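Local coordinates for putative uncharacterized protein (Chaetomium thermophilum, PDB 5T8V) that is the C-terminal HEAT-repeat part of Scc2, a protein of the SCC2/Nipped-B family that probably loads cohesin onto chromatin, at residues E454-M459 with L614-N619; T645-D650 with S677-L682; N731-R736 with R749-E754. All blocks are in the same frame, centred on the assembly; numbering follows the deposited sequence.

Contact 1 of 3, residues E454-M459 with L614-N619; sequences ELLGTM and LNILLN
Leu456 and Ile616 meet through single methyls, Leu456 CD1 lying 4.0 Å from Ile616 CG2. The two side chains cross at a slant, and these methyls are their nearest atoms. The gamma methyl of Ile616 is the one that faces helix 446-474. It is placed there because CG1 stands beside the backbone N (chi1 -77°), which leaves CG2 anti to that N.

Leu617 works differently. Its CG is anti to the backbone N (chi1 -160°), and the chain reaches across to the neighbouring backbone. Leu617 CD1 rests on Gly457, 3.7 Å from Gly457 CA. Here a methyl meets bare main chain. The helices come near each other at this point, with Gly457 CA and Leu617 CA 6.4 Å apart.

The contact is wholly apolar, and most of it is buried. Leu456 also packs on Met435 and Val436 of helix 423-440. Leu617 also touches Ser632, Ser635 and Ile636 of helix 628-642. On the far side of the turn, Thr458 OG1 donates to Leu455 O at 2.8 Å, in the carbonyl plane and on a lone pair. The contact joins helix 446-474 to helix 610-619 in the helical HEAT-repeat array of the cohesin loader.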
ATOM      1  N   GLU A 454      -5.422   0.368 -13.122  1.00 35.18           N
ATOM      2  CA  GLU A 454      -5.860   1.725 -12.817  1.00 36.80           C
ATOM      3  C   GLU A 454      -7.362   1.884 -13.021  1.00 35.08           C
ATOM      4  O   GLU A 454      -8.026   2.590 -12.255  1.00 35.82           O
ATOM      5  CB  GLU A 454      -5.082   2.719 -13.677  1.00 41.17           C
ATOM      6  CG  GLU A 454      -5.515   4.166 -13.516  1.00 43.96           C
ATOM      7  CD  GLU A 454      -4.465   5.145 -14.010  1.00 47.88           C
ATOM      8  OE1 GLU A 454      -3.443   4.689 -14.570  1.00 49.54           O
ATOM      9  OE2 GLU A 454      -4.659   6.368 -13.839  1.00 48.81           O
ATOM     10  N   LEU A 455      -7.918   1.236 -14.048  1.00 28.40           N
ATOM     11  CA  LEU A 455      -9.354   1.341 -14.292  1.00 25.58           C
ATOM     12  C   LEU A 455     -10.149   0.420 -13.376  1.00 23.30           C
ATOM     13  O   LEU A 455     -11.198   0.814 -12.854  1.00 22.15           O
ATOM     14  CB  LEU A 455      -9.666   1.026 -15.756  1.00 24.61           C
ATOM     15  CG  LEU A 455      -9.283   2.074 -16.806  1.00 25.75           C
ATOM     16  CD1 LEU A 455      -9.818   1.651 -18.163  1.00 24.71           C
ATOM     17  CD2 LEU A 455      -9.793   3.470 -16.454  1.00 27.08           C
ATOM     18  N   LEU A 456      -9.675  -0.811 -13.179  1.00 17.75           N
ATOM     19  CA  LEU A 456     -10.312  -1.701 -12.217  1.00 17.15           C
ATOM     20  C   LEU A 456     -10.424  -1.040 -10.853  1.00 17.40           C
ATOM     21  O   LEU A 456     -11.358  -1.329 -10.098  1.00 16.64           O
ATOM     22  CB  LEU A 456      -9.532  -3.014 -12.117  1.00 17.97           C
ATOM     23  CG  LEU A 456      -9.687  -3.982 -13.296  1.00 17.67           C
ATOM     24  CD1 LEU A 456      -8.669  -5.107 -13.211  1.00 18.99           C
ATOM     25  CD2 LEU A 456     -11.094  -4.556 -13.351  1.00 16.28           C
ATOM     26  N   GLY A 457      -9.496  -0.144 -10.526  1.00 21.29           N
ATOM     27  CA  GLY A 457      -9.596   0.622  -9.301  1.00 21.54           C
ATOM     28  C   GLY A 457     -10.808   1.533  -9.276  1.00 21.52           C
ATOM     29  O   GLY A 457     -11.620   1.467  -8.348  1.00 21.73           O
ATOM     30  N   THR A 458     -10.946   2.390 -10.292  1.00 21.91           N
ATOM     31  CA  THR A 458     -12.074   3.318 -10.320  1.00 21.32           C
ATOM     32  C   THR A 458     -13.397   2.565 -10.356  1.00 20.21           C
ATOM     33  O   THR A 458     -14.362   2.954  -9.686  1.00 22.34           O
ATOM     34  CB  THR A 458     -11.963   4.264 -11.520  1.00 21.71           C
ATOM     35  OG1 THR A 458     -12.035   3.512 -12.732  1.00 24.06           O
ATOM     36  CG2 THR A 458     -10.650   5.026 -11.496  1.00 22.50           C
ATOM     37  N   MET A 459     -13.465   1.480 -11.133  1.00 18.78           N
ATOM     38  CA  MET A 459     -14.686   0.681 -11.168  1.00 18.30           C
ATOM     39  C   MET A 459     -14.980   0.081  -9.798  1.00 18.11           C
ATOM     40  O   MET A 459     -16.130   0.087  -9.337  1.00 16.67           O
ATOM     41  CB  MET A 459     -14.565  -0.417 -12.229  1.00 18.15           C
ATOM     42  CG  MET A 459     -14.691   0.096 -13.664  1.00 20.32           C
ATOM     43  SD  MET A 459     -14.676  -1.194 -14.936  1.00 20.99           S
ATOM     44  CE  MET A 459     -12.975  -1.716 -14.846  1.00 22.27           C
ATOM     45  N   LEU A 614     -11.624  -6.546  -6.360  1.00 16.28           N
ATOM     46  CA  LEU A 614     -11.043  -5.970  -5.153  1.00 16.83           C
ATOM     47  C   LEU A 614      -9.737  -6.674  -4.809  1.00 18.92           C
ATOM     48  O   LEU A 614      -8.719  -6.028  -4.535  1.00 20.11           O
ATOM     49  CB  LEU A 614     -12.036  -6.057  -3.994  1.00 15.00           C
ATOM     50  CG  LEU A 614     -11.541  -5.539  -2.639  1.00 16.69           C
ATOM     51  CD1 LEU A 614     -11.035  -4.107  -2.737  1.00 16.22           C
ATOM     52  CD2 LEU A 614     -12.647  -5.644  -1.595  1.00 15.06           C
ATOM     53  N   ASN A 615      -9.737  -8.009  -4.862  1.00 28.54           N
ATOM     54  CA  ASN A 615      -8.501  -8.748  -4.637  1.00 29.48           C
ATOM     55  C   ASN A 615      -7.421  -8.294  -5.610  1.00 30.52           C
ATOM     56  O   ASN A 615      -6.301  -7.968  -5.203  1.00 33.06           O
ATOM     57  CB  ASN A 615      -8.756 -10.250  -4.759  1.00 31.96           C
ATOM     58  CG  ASN A 615      -9.454 -10.817  -3.539  1.00 33.58           C
ATOM     59  OD1 ASN A 615      -8.839 -11.498  -2.720  1.00 35.87           O
ATOM     60  ND2 ASN A 615     -10.741 -10.523  -3.403  1.00 32.78           N
ATOM     61  N   ILE A 616      -7.753  -8.238  -6.904  1.00 21.11           N
ATOM     62  CA  ILE A 616      -6.789  -7.770  -7.896  1.00 22.31           C
ATOM     63  C   ILE A 616      -6.196  -6.445  -7.451  1.00 21.71           C
ATOM     64  O   ILE A 616      -4.985  -6.214  -7.568  1.00 23.17           O
ATOM     65  CB  ILE A 616      -7.454  -7.661  -9.282  1.00 22.21           C
ATOM     66  CG1 ILE A 616      -7.604  -9.052  -9.902  1.00 23.68           C
ATOM     67  CG2 ILE A 616      -6.651  -6.744 -10.213  1.00 22.97           C
ATOM     68  CD1 ILE A 616      -8.458  -9.086 -11.152  1.00 23.47           C
ATOM     69  N   LEU A 617      -7.037  -5.560  -6.918  1.00 21.60           N
ATOM     70  CA  LEU A 617      -6.549  -4.269  -6.455  1.00 23.33           C
ATOM     71  C   LEU A 617      -5.624  -4.441  -5.256  1.00 24.17           C
ATOM     72  O   LEU A 617      -4.503  -3.918  -5.243  1.00 26.52           O
ATOM     73  CB  LEU A 617      -7.733  -3.368  -6.109  1.00 24.62           C
ATOM     74  CG  LEU A 617      -7.456  -1.868  -6.059  1.00 28.38           C
ATOM     75  CD1 LEU A 617      -7.119  -1.334  -7.446  1.00 29.89           C
ATOM     76  CD2 LEU A 617      -8.656  -1.139  -5.474  1.00 28.06           C
ATOM     77  N   LEU A 618      -6.068  -5.198  -4.251  1.00 21.31           N
ATOM     78  CA  LEU A 618      -5.274  -5.363  -3.038  1.00 22.29           C
ATOM     79  C   LEU A 618      -3.897  -5.931  -3.359  1.00 24.46           C
ATOM     80  O   LEU A 618      -2.872  -5.373  -2.951  1.00 26.83           O
ATOM     81  CB  LEU A 618      -6.019  -6.261  -2.048  1.00 21.03           C
ATOM     82  CG  LEU A 618      -7.248  -5.620  -1.394  1.00 19.35           C
ATOM     83  CD1 LEU A 618      -8.179  -6.669  -0.800  1.00 18.19           C
ATOM     84  CD2 LEU A 618      -6.826  -4.628  -0.323  1.00 19.96           C
ATOM     85  N   ASN A 619      -3.852  -7.034  -4.110  1.00 34.92           N
ATOM     86  CA  ASN A 619      -2.572  -7.636  -4.460  1.00 38.29           C
ATOM     87  C   ASN A 619      -1.703  -6.703  -5.292  1.00 40.20           C
ATOM     88  O   ASN A 619      -0.483  -6.893  -5.340  1.00 42.20           O
ATOM     89  CB  ASN A 619      -2.788  -8.948  -5.214  1.00 41.73           C
ATOM     90  CG  ASN A 619      -3.381 -10.033  -4.337  1.00 44.64           C
ATOM     91  OD1 ASN A 619      -2.724 -10.537  -3.424  1.00 46.38           O
ATOM     92  ND2 ASN A 619      -4.626 -10.406  -4.614  1.00 44.79           N
TER

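Contact 2 of 3, residues T645-D650 with S677-L682; sequences TILDGD and SKCISL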
ATOM      1  N   THR A 645     -18.303  -1.042   5.715  1.00 37.64           N
ATOM      2  CA  THR A 645     -18.720  -2.346   6.217  1.00 37.70           C
ATOM      3  C   THR A 645     -17.826  -3.471   5.716  1.00 34.77           C
ATOM      4  O   THR A 645     -17.845  -4.563   6.294  1.00 34.81           O
ATOM      5  CB  THR A 645     -20.172  -2.631   5.824  1.00 38.65           C
ATOM      6  OG1 THR A 645     -20.270  -2.751   4.401  1.00 38.92           O
ATOM      7  CG2 THR A 645     -21.094  -1.515   6.302  1.00 39.76           C
ATOM      8  N   ILE A 646     -17.041  -3.241   4.659  1.00 18.71           N
ATOM      9  CA  ILE A 646     -16.127  -4.273   4.177  1.00 20.29           C
ATOM     10  C   ILE A 646     -14.958  -4.495   5.118  1.00 20.56           C
ATOM     11  O   ILE A 646     -14.177  -5.430   4.910  1.00 18.31           O
ATOM     12  CB  ILE A 646     -15.579  -3.942   2.774  1.00 22.14           C
ATOM     13  CG1 ILE A 646     -14.756  -2.653   2.803  1.00 24.62           C
ATOM     14  CG2 ILE A 646     -16.725  -3.834   1.772  1.00 23.17           C
ATOM     15  CD1 ILE A 646     -14.051  -2.358   1.507  1.00 25.68           C
ATOM     16  N   LEU A 647     -14.809  -3.655   6.139  1.00 30.81           N
ATOM     17  CA  LEU A 647     -13.791  -3.843   7.163  1.00 31.33           C
ATOM     18  C   LEU A 647     -14.282  -4.689   8.329  1.00 33.07           C
ATOM     19  O   LEU A 647     -13.536  -4.881   9.294  1.00 35.17           O
ATOM     20  CB  LEU A 647     -13.316  -2.481   7.678  1.00 31.03           C
ATOM     21  CG  LEU A 647     -12.696  -1.561   6.627  1.00 31.12           C
ATOM     22  CD1 LEU A 647     -12.538  -0.163   7.181  1.00 32.37           C
ATOM     23  CD2 LEU A 647     -11.354  -2.103   6.153  1.00 32.34           C
ATOM     24  N   ASP A 648     -15.502  -5.209   8.257  1.00 41.26           N
ATOM     25  CA  ASP A 648     -16.101  -5.961   9.348  1.00 43.25           C
ATOM     26  C   ASP A 648     -15.922  -7.459   9.138  1.00 44.35           C
ATOM     27  O   ASP A 648     -15.733  -7.940   8.018  1.00 44.40           O
ATOM     28  CB  ASP A 648     -17.588  -5.629   9.474  1.00 43.29           C
ATOM     29  CG  ASP A 648     -17.833  -4.179   9.843  1.00 45.48           C
ATOM     30  OD1 ASP A 648     -16.918  -3.546  10.412  1.00 47.68           O
ATOM     31  OD2 ASP A 648     -18.941  -3.670   9.570  1.00 45.26           O
ATOM     32  N   GLY A 649     -15.986  -8.195  10.244  1.00 35.27           N
ATOM     33  CA  GLY A 649     -15.860  -9.636  10.207  1.00 33.68           C
ATOM     34  C   GLY A 649     -14.567 -10.068   9.545  1.00 34.19           C
ATOM     35  O   GLY A 649     -13.527  -9.411   9.647  1.00 34.88           O
ATOM     36  N   ASP A 650     -14.633 -11.206   8.856  1.00 49.21           N
ATOM     37  CA  ASP A 650     -13.486 -11.737   8.121  1.00 48.84           C
ATOM     38  C   ASP A 650     -13.254 -10.853   6.898  1.00 48.77           C
ATOM     39  O   ASP A 650     -13.602 -11.190   5.765  1.00 50.14           O
ATOM     40  CB  ASP A 650     -13.725 -13.190   7.728  1.00 49.89           C
ATOM     41  CG  ASP A 650     -13.939 -14.091   8.930  1.00 51.99           C
ATOM     42  OD1 ASP A 650     -13.531 -13.708  10.048  1.00 50.96           O
ATOM     43  OD2 ASP A 650     -14.512 -15.187   8.756  1.00 54.35           O
ATOM     44  N   SER A 677      -3.904   3.173   9.213  1.00 38.70           N
ATOM     45  CA  SER A 677      -4.467   4.354   9.855  1.00 39.73           C
ATOM     46  C   SER A 677      -5.886   4.619   9.369  1.00 39.20           C
ATOM     47  O   SER A 677      -6.773   4.939  10.168  1.00 40.02           O
ATOM     48  CB  SER A 677      -3.578   5.569   9.597  1.00 40.16           C
ATOM     49  OG  SER A 677      -4.056   6.704  10.297  1.00 41.09           O
ATOM     50  N   LYS A 678      -6.125   4.491   8.061  1.00 37.23           N
ATOM     51  CA  LYS A 678      -7.473   4.718   7.549  1.00 36.05           C
ATOM     52  C   LYS A 678      -8.454   3.695   8.111  1.00 34.30           C
ATOM     53  O   LYS A 678      -9.568   4.049   8.521  1.00 35.11           O
ATOM     54  CB  LYS A 678      -7.469   4.679   6.020  1.00 36.30           C
ATOM     55  CG  LYS A 678      -8.771   5.148   5.378  1.00 35.75           C
ATOM     56  CD  LYS A 678      -9.097   6.583   5.764  1.00 37.11           C
ATOM     57  CE  LYS A 678      -9.549   7.396   4.566  1.00 38.05           C
ATOM     58  NZ  LYS A 678      -9.833   8.813   4.931  1.00 39.74           N
ATOM     59  N   CYS A 679      -8.059   2.421   8.140  1.00 29.18           N
ATOM     60  CA  CYS A 679      -8.898   1.400   8.757  1.00 27.73           C
ATOM     61  C   CYS A 679      -9.258   1.787  10.185  1.00 28.87           C
ATOM     62  O   CYS A 679     -10.437   1.814  10.557  1.00 27.26           O
ATOM     63  CB  CYS A 679      -8.181   0.049   8.734  1.00 27.63           C
ATOM     64  SG  CYS A 679      -7.894  -0.619   7.079  1.00 28.58           S
ATOM     65  N   ILE A 680      -8.246   2.098  10.999  1.00 40.57           N
ATOM     66  CA  ILE A 680      -8.494   2.486  12.386  1.00 40.91           C
ATOM     67  C   ILE A 680      -9.440   3.677  12.442  1.00 40.19           C
ATOM     68  O   ILE A 680     -10.269   3.791  13.353  1.00 39.30           O
ATOM     69  CB  ILE A 680      -7.160   2.790  13.094  1.00 43.48           C
ATOM     70  CG1 ILE A 680      -6.288   1.534  13.148  1.00 43.70           C
ATOM     71  CG2 ILE A 680      -7.405   3.317  14.507  1.00 45.83           C
ATOM     72  CD1 ILE A 680      -4.841   1.813  13.495  1.00 44.79           C
ATOM     73  N   SER A 681      -9.331   4.584  11.471  1.00 28.47           N
ATOM     74  CA  SER A 681     -10.186   5.764  11.456  1.00 28.64           C
ATOM     75  C   SER A 681     -11.640   5.393  11.196  1.00 28.67           C
ATOM     76  O   SER A 681     -12.550   5.947  11.822  1.00 29.08           O
ATOM     77  CB  SER A 681      -9.690   6.749  10.400  1.00 29.80           C
ATOM     78  OG  SER A 681     -10.561   7.860  10.290  1.00 31.36           O
ATOM     79  N   LEU A 682     -11.882   4.455  10.277  1.00 41.08           N
ATOM     80  CA  LEU A 682     -13.253   4.118   9.913  1.00 38.92           C
ATOM     81  C   LEU A 682     -13.899   3.153  10.899  1.00 39.15           C
ATOM     82  O   LEU A 682     -15.117   3.207  11.098  1.00 40.11           O
ATOM     83  CB  LEU A 682     -13.283   3.530   8.503  1.00 36.36           C
ATOM     84  CG  LEU A 682     -13.002   4.549   7.398  1.00 35.51           C
ATOM     85  CD1 LEU A 682     -12.696   3.842   6.093  1.00 34.08           C
ATOM     86  CD2 LEU A 682     -14.181   5.497   7.231  1.00 34.25           C
TER
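The backbone of 645-650 runs from a short 3-10 turn at 645-647 into an open loop, while 677-682 is helical, and the two come nearest at Leu647 and Cys679, whose CA atoms are 7.3 Å apart. The turn is closed by a bond from Asp648 N to Thr645 O.

Leu647 is the one residue of the turn that meets the helix. Its CB points toward the helix, and its two methyls take different partners. Leu647 CD2 lies 3.9 Å from Cys679 SG. Leu647 CD1 lies 4.0 Å from Leu682 CB and 4.2 Å from Leu682 CD1. The touching atoms are thus two methyls of the turn and, from the helix, a sulfur, a methylene and a methyl. The branched end of Leu647 therefore spans two residues that are three apart on the helix, roughly one turn. Leu647 and Leu682 cross at about a right angle, so the leucine of the turn meets the flank of the other. Cys679 SG stands beside its own backbone N (chi1 -65°), and its nearest partner in the turn is Leu647 CD2.

This is helix-to-loop packing within a HEAT-repeat array. The loop joins helix 628-642 to helix 652-660, and its leucine plugs against the last turns of helix 666-682. Val653 and Val654 of helix 652-660 also touch Leu647. Cys679 is likewise flanked by Met640, Ile657 and Met690, from three different helices. Asp648 OD2 forms a salt bridge with Arg683 NH1, which fastens the loop just past the end of helix 666-682.

Contact 3 of 3, residues N731-R736 with R749-E754; sequences NGLLHR and RQVIEE
Ile752 and Leu734 make the closest touch, with Ile752 CD1 3.7 Å from Leu734 CD2. The two side chains cross at about a right angle. Ile752 CD1 also comes within 3.9 Å of Leu734 CA, so it lies against the backbone as well as the side chain. Ile752 lies beside Leu733 too, where Ile752 CG1 is 4.2 Å from Leu733 CB. Leu733 sends CD1 to Val751 CG1 at 4.0 Å, and these two also cross almost perpendicularly. Val751 has CG1 anti to its backbone N (chi1 177°), which brings that methyl to Leu733.

All four residues are buried and apolar. Two adjacent residues on one helix face two adjacent residues on the other. The segment axes approach to 9.8 Å, and their directions differ by 141°, so the helices run roughly antiparallel.

On the side of helix 723-735 turned away from the contact, His735 ND1 donates to Asn731 O at 3.2 Å. That oxygen lies in the ring plane, but the donor stands above the carbonyl plane. His735 N reaches the same oxygen from the opposite face, so Asn731 O is gripped twice. Arg736 NE pairs with Asp739 in the following turn.

Helices 723-735 and 742-755 are a roughly antiparallel pair in sequence order within the HEAT-repeat protein. Met710 of helix 703-719 packs on Leu733, and Lys714 of that helix on Val751. Beyond Leu734 stand Thr783 of helix 773-786 and Val796 of helix 791-801.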
ATOM      1  N   ASN A 731       6.679   1.042  25.647  1.00 33.35           N
ATOM      2  CA  ASN A 731       7.826   0.148  25.741  1.00 33.79           C
ATOM      3  C   ASN A 731       8.590   0.097  24.424  1.00 34.68           C
ATOM      4  O   ASN A 731       9.826   0.142  24.416  1.00 35.92           O
ATOM      5  CB  ASN A 731       7.372  -1.252  26.155  1.00 32.78           C
ATOM      6  CG  ASN A 731       8.530  -2.146  26.546  1.00 33.37           C
ATOM      7  OD1 ASN A 731       9.256  -2.648  25.689  1.00 34.01           O
ATOM      8  ND2 ASN A 731       8.711  -2.347  27.847  1.00 33.27           N
ATOM      9  N   GLY A 732       7.875   0.011  23.299  1.00 34.20           N
ATOM     10  CA  GLY A 732       8.552   0.031  22.009  1.00 35.21           C
ATOM     11  C   GLY A 732       9.241   1.356  21.739  1.00 36.79           C
ATOM     12  O   GLY A 732      10.425   1.401  21.386  1.00 38.34           O
ATOM     13  N   LEU A 733       8.502   2.457  21.894  1.00 41.46           N
ATOM     14  CA  LEU A 733       9.085   3.785  21.733  1.00 44.40           C
ATOM     15  C   LEU A 733      10.369   3.919  22.537  1.00 46.74           C
ATOM     16  O   LEU A 733      11.398   4.367  22.021  1.00 48.90           O
ATOM     17  CB  LEU A 733       8.078   4.854  22.164  1.00 44.90           C
ATOM     18  CG  LEU A 733       6.943   5.159  21.189  1.00 45.50           C
ATOM     19  CD1 LEU A 733       5.850   5.958  21.881  1.00 45.75           C
ATOM     20  CD2 LEU A 733       7.468   5.916  19.984  1.00 46.97           C
ATOM     21  N   LEU A 734      10.323   3.532  23.814  1.00 40.11           N
ATOM     22  CA  LEU A 734      11.517   3.616  24.645  1.00 40.54           C
ATOM     23  C   LEU A 734      12.629   2.730  24.100  1.00 42.40           C
ATOM     24  O   LEU A 734      13.792   3.146  24.052  1.00 44.08           O
ATOM     25  CB  LEU A 734      11.181   3.241  26.086  1.00 39.37           C
ATOM     26  CG  LEU A 734      10.564   4.359  26.933  1.00 39.40           C
ATOM     27  CD1 LEU A 734       9.872   3.815  28.176  1.00 38.03           C
ATOM     28  CD2 LEU A 734      11.635   5.366  27.336  1.00 41.23           C
ATOM     29  N   HIS A 735      12.294   1.512  23.666  1.00 50.60           N
ATOM     30  CA  HIS A 735      13.304   0.654  23.053  1.00 53.94           C
ATOM     31  C   HIS A 735      13.959   1.326  21.855  1.00 57.44           C
ATOM     32  O   HIS A 735      15.109   1.017  21.523  1.00 59.02           O
ATOM     33  CB  HIS A 735      12.687  -0.678  22.625  1.00 53.95           C
ATOM     34  CG  HIS A 735      12.941  -1.798  23.583  1.00 54.81           C
ATOM     35  ND1 HIS A 735      12.041  -2.159  24.563  1.00 53.92           N
ATOM     36  CD2 HIS A 735      13.996  -2.637  23.713  1.00 56.65           C
ATOM     37  CE1 HIS A 735      12.531  -3.173  25.253  1.00 54.49           C
ATOM     38  NE2 HIS A 735      13.715  -3.482  24.759  1.00 56.40           N
ATOM     39  N   ARG A 736      13.253   2.243  21.195  1.00 65.19           N
ATOM     40  CA  ARG A 736      13.779   2.908  20.011  1.00 68.61           C
ATOM     41  C   ARG A 736      14.609   4.146  20.336  1.00 70.98           C
ATOM     42  O   ARG A 736      14.886   4.944  19.433  1.00 72.19           O
ATOM     43  CB  ARG A 736      12.630   3.284  19.071  1.00 67.82           C
ATOM     44  CG  ARG A 736      11.887   2.085  18.496  1.00 65.21           C
ATOM     45  CD  ARG A 736      12.512   1.600  17.192  1.00 66.48           C
ATOM     46  NE  ARG A 736      13.916   1.222  17.336  1.00 68.69           N
ATOM     47  CZ  ARG A 736      14.342   0.020  17.714  1.00 70.01           C
ATOM     48  NH1 ARG A 736      13.478  -0.946  17.999  1.00 68.40           N
ATOM     49  NH2 ARG A 736      15.642  -0.220  17.811  1.00 73.18           N
ATOM     50  N   ARG A 749      12.689  10.363  21.601  1.00 72.26           N
ATOM     51  CA  ARG A 749      12.743  11.301  22.715  1.00 73.21           C
ATOM     52  C   ARG A 749      11.558  12.257  22.670  1.00 73.32           C
ATOM     53  O   ARG A 749      10.749  12.301  23.597  1.00 72.18           O
ATOM     54  CB  ARG A 749      14.060  12.079  22.691  1.00 77.13           C
ATOM     55  CG  ARG A 749      15.275  11.250  23.053  1.00 77.65           C
ATOM     56  CD  ARG A 749      16.503  12.126  23.229  1.00 81.27           C
ATOM     57  NE  ARG A 749      17.733  11.338  23.227  1.00 82.83           N
ATOM     58  CZ  ARG A 749      18.425  11.022  22.137  1.00 84.99           C
ATOM     59  NH1 ARG A 749      18.019  11.424  20.938  1.00 85.93           N
ATOM     60  NH2 ARG A 749      19.532  10.300  22.244  1.00 86.08           N
ATOM     61  N   GLN A 750      11.438  13.025  21.585  1.00 83.17           N
ATOM     62  CA  GLN A 750      10.342  13.978  21.431  1.00 85.02           C
ATOM     63  C   GLN A 750       9.004  13.393  21.881  1.00 80.65           C
ATOM     64  O   GLN A 750       8.341  13.922  22.784  1.00 80.86           O
ATOM     65  CB  GLN A 750      10.276  14.426  19.965  1.00 88.39           C
ATOM     66  CG  GLN A 750       8.983  15.128  19.558  1.00 90.02           C
ATOM     67  CD  GLN A 750       8.696  16.362  20.390  1.00 93.28           C
ATOM     68  OE1 GLN A 750       7.571  16.568  20.846  1.00 94.03           O
ATOM     69  NE2 GLN A 750       9.711  17.198  20.582  1.00 95.73           N
ATOM     70  N   VAL A 751       8.603  12.283  21.258  1.00 53.99           N
ATOM     71  CA  VAL A 751       7.298  11.692  21.544  1.00 52.63           C
ATOM     72  C   VAL A 751       7.193  11.323  23.018  1.00 50.62           C
ATOM     73  O   VAL A 751       6.190  11.616  23.679  1.00 50.20           O
ATOM     74  CB  VAL A 751       7.056  10.471  20.638  1.00 54.18           C
ATOM     75  CG1 VAL A 751       5.726   9.807  20.974  1.00 53.68           C
ATOM     76  CG2 VAL A 751       7.085  10.883  19.173  1.00 56.20           C
ATOM     77  N   ILE A 752       8.227  10.674  23.556  1.00 63.58           N
ATOM     78  CA  ILE A 752       8.175  10.239  24.950  1.00 61.69           C
ATOM     79  C   ILE A 752       8.027  11.442  25.875  1.00 63.00           C
ATOM     80  O   ILE A 752       7.292  11.392  26.869  1.00 62.60           O
ATOM     81  CB  ILE A 752       9.420   9.400  25.287  1.00 60.63           C
ATOM     82  CG1 ILE A 752       9.445   8.140  24.418  1.00 59.63           C
ATOM     83  CG2 ILE A 752       9.430   9.014  26.766  1.00 59.11           C
ATOM     84  CD1 ILE A 752      10.778   7.446  24.383  1.00 60.15           C
ATOM     85  N   GLU A 753       8.718  12.540  25.564  1.00 73.22           N
ATOM     86  CA  GLU A 753       8.545  13.768  26.332  1.00 75.23           C
ATOM     87  C   GLU A 753       7.109  14.261  26.249  1.00 75.69           C
ATOM     88  O   GLU A 753       6.563  14.778  27.231  1.00 76.55           O
ATOM     89  CB  GLU A 753       9.502  14.851  25.828  1.00 78.31           C
ATOM     90  CG  GLU A 753      10.977  14.478  25.885  1.00 79.05           C
ATOM     91  CD  GLU A 753      11.891  15.643  25.551  1.00 82.26           C
ATOM     92  OE1 GLU A 753      11.420  16.799  25.573  1.00 84.08           O
ATOM     93  OE2 GLU A 753      13.081  15.401  25.260  1.00 83.27           O
ATOM     94  N   GLU A 754       6.478  14.110  25.084  1.00 86.98           N
ATOM     95  CA  GLU A 754       5.125  14.627  24.914  1.00 89.12           C
ATOM     96  C   GLU A 754       4.107  13.802  25.697  1.00 84.69           C
ATOM     97  O   GLU A 754       3.267  14.357  26.415  1.00 84.64           O
ATOM     98  CB  GLU A 754       4.761  14.660  23.429  1.00 90.57           C
ATOM     99  CG  GLU A 754       3.402  15.278  23.146  1.00 90.24           C
ATOM    100  CD  GLU A 754       3.116  15.399  21.665  1.00 90.46           C
ATOM    101  OE1 GLU A 754       4.053  15.206  20.859  1.00 90.30           O
ATOM    102  OE2 GLU A 754       1.954  15.684  21.303  1.00 90.69           O
TER

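Overall arrangement
From the N terminus, contact 1 comes first. It closes a long loop of 154 residues, mostly helix, and brings helix 446-474 against helix 610-619. Contact 2 follows and closes a shorter loop of 26 residues, setting the turn after helix 628-642 against helix 666-682. Contact 3 closes the shortest, the 12 residues between segments 731-736 and 749-754, joining helix 723-735 to helix 742-755. The three are in series, so none encloses or crosses another. The centres of contacts 1 and 2 are 18 Å apart, and those of contacts 2 and 3 are 28 Å apart. Contacts 1 and 3 are 38 Å apart between centres. Together they tie successive parts of one helical solenoid.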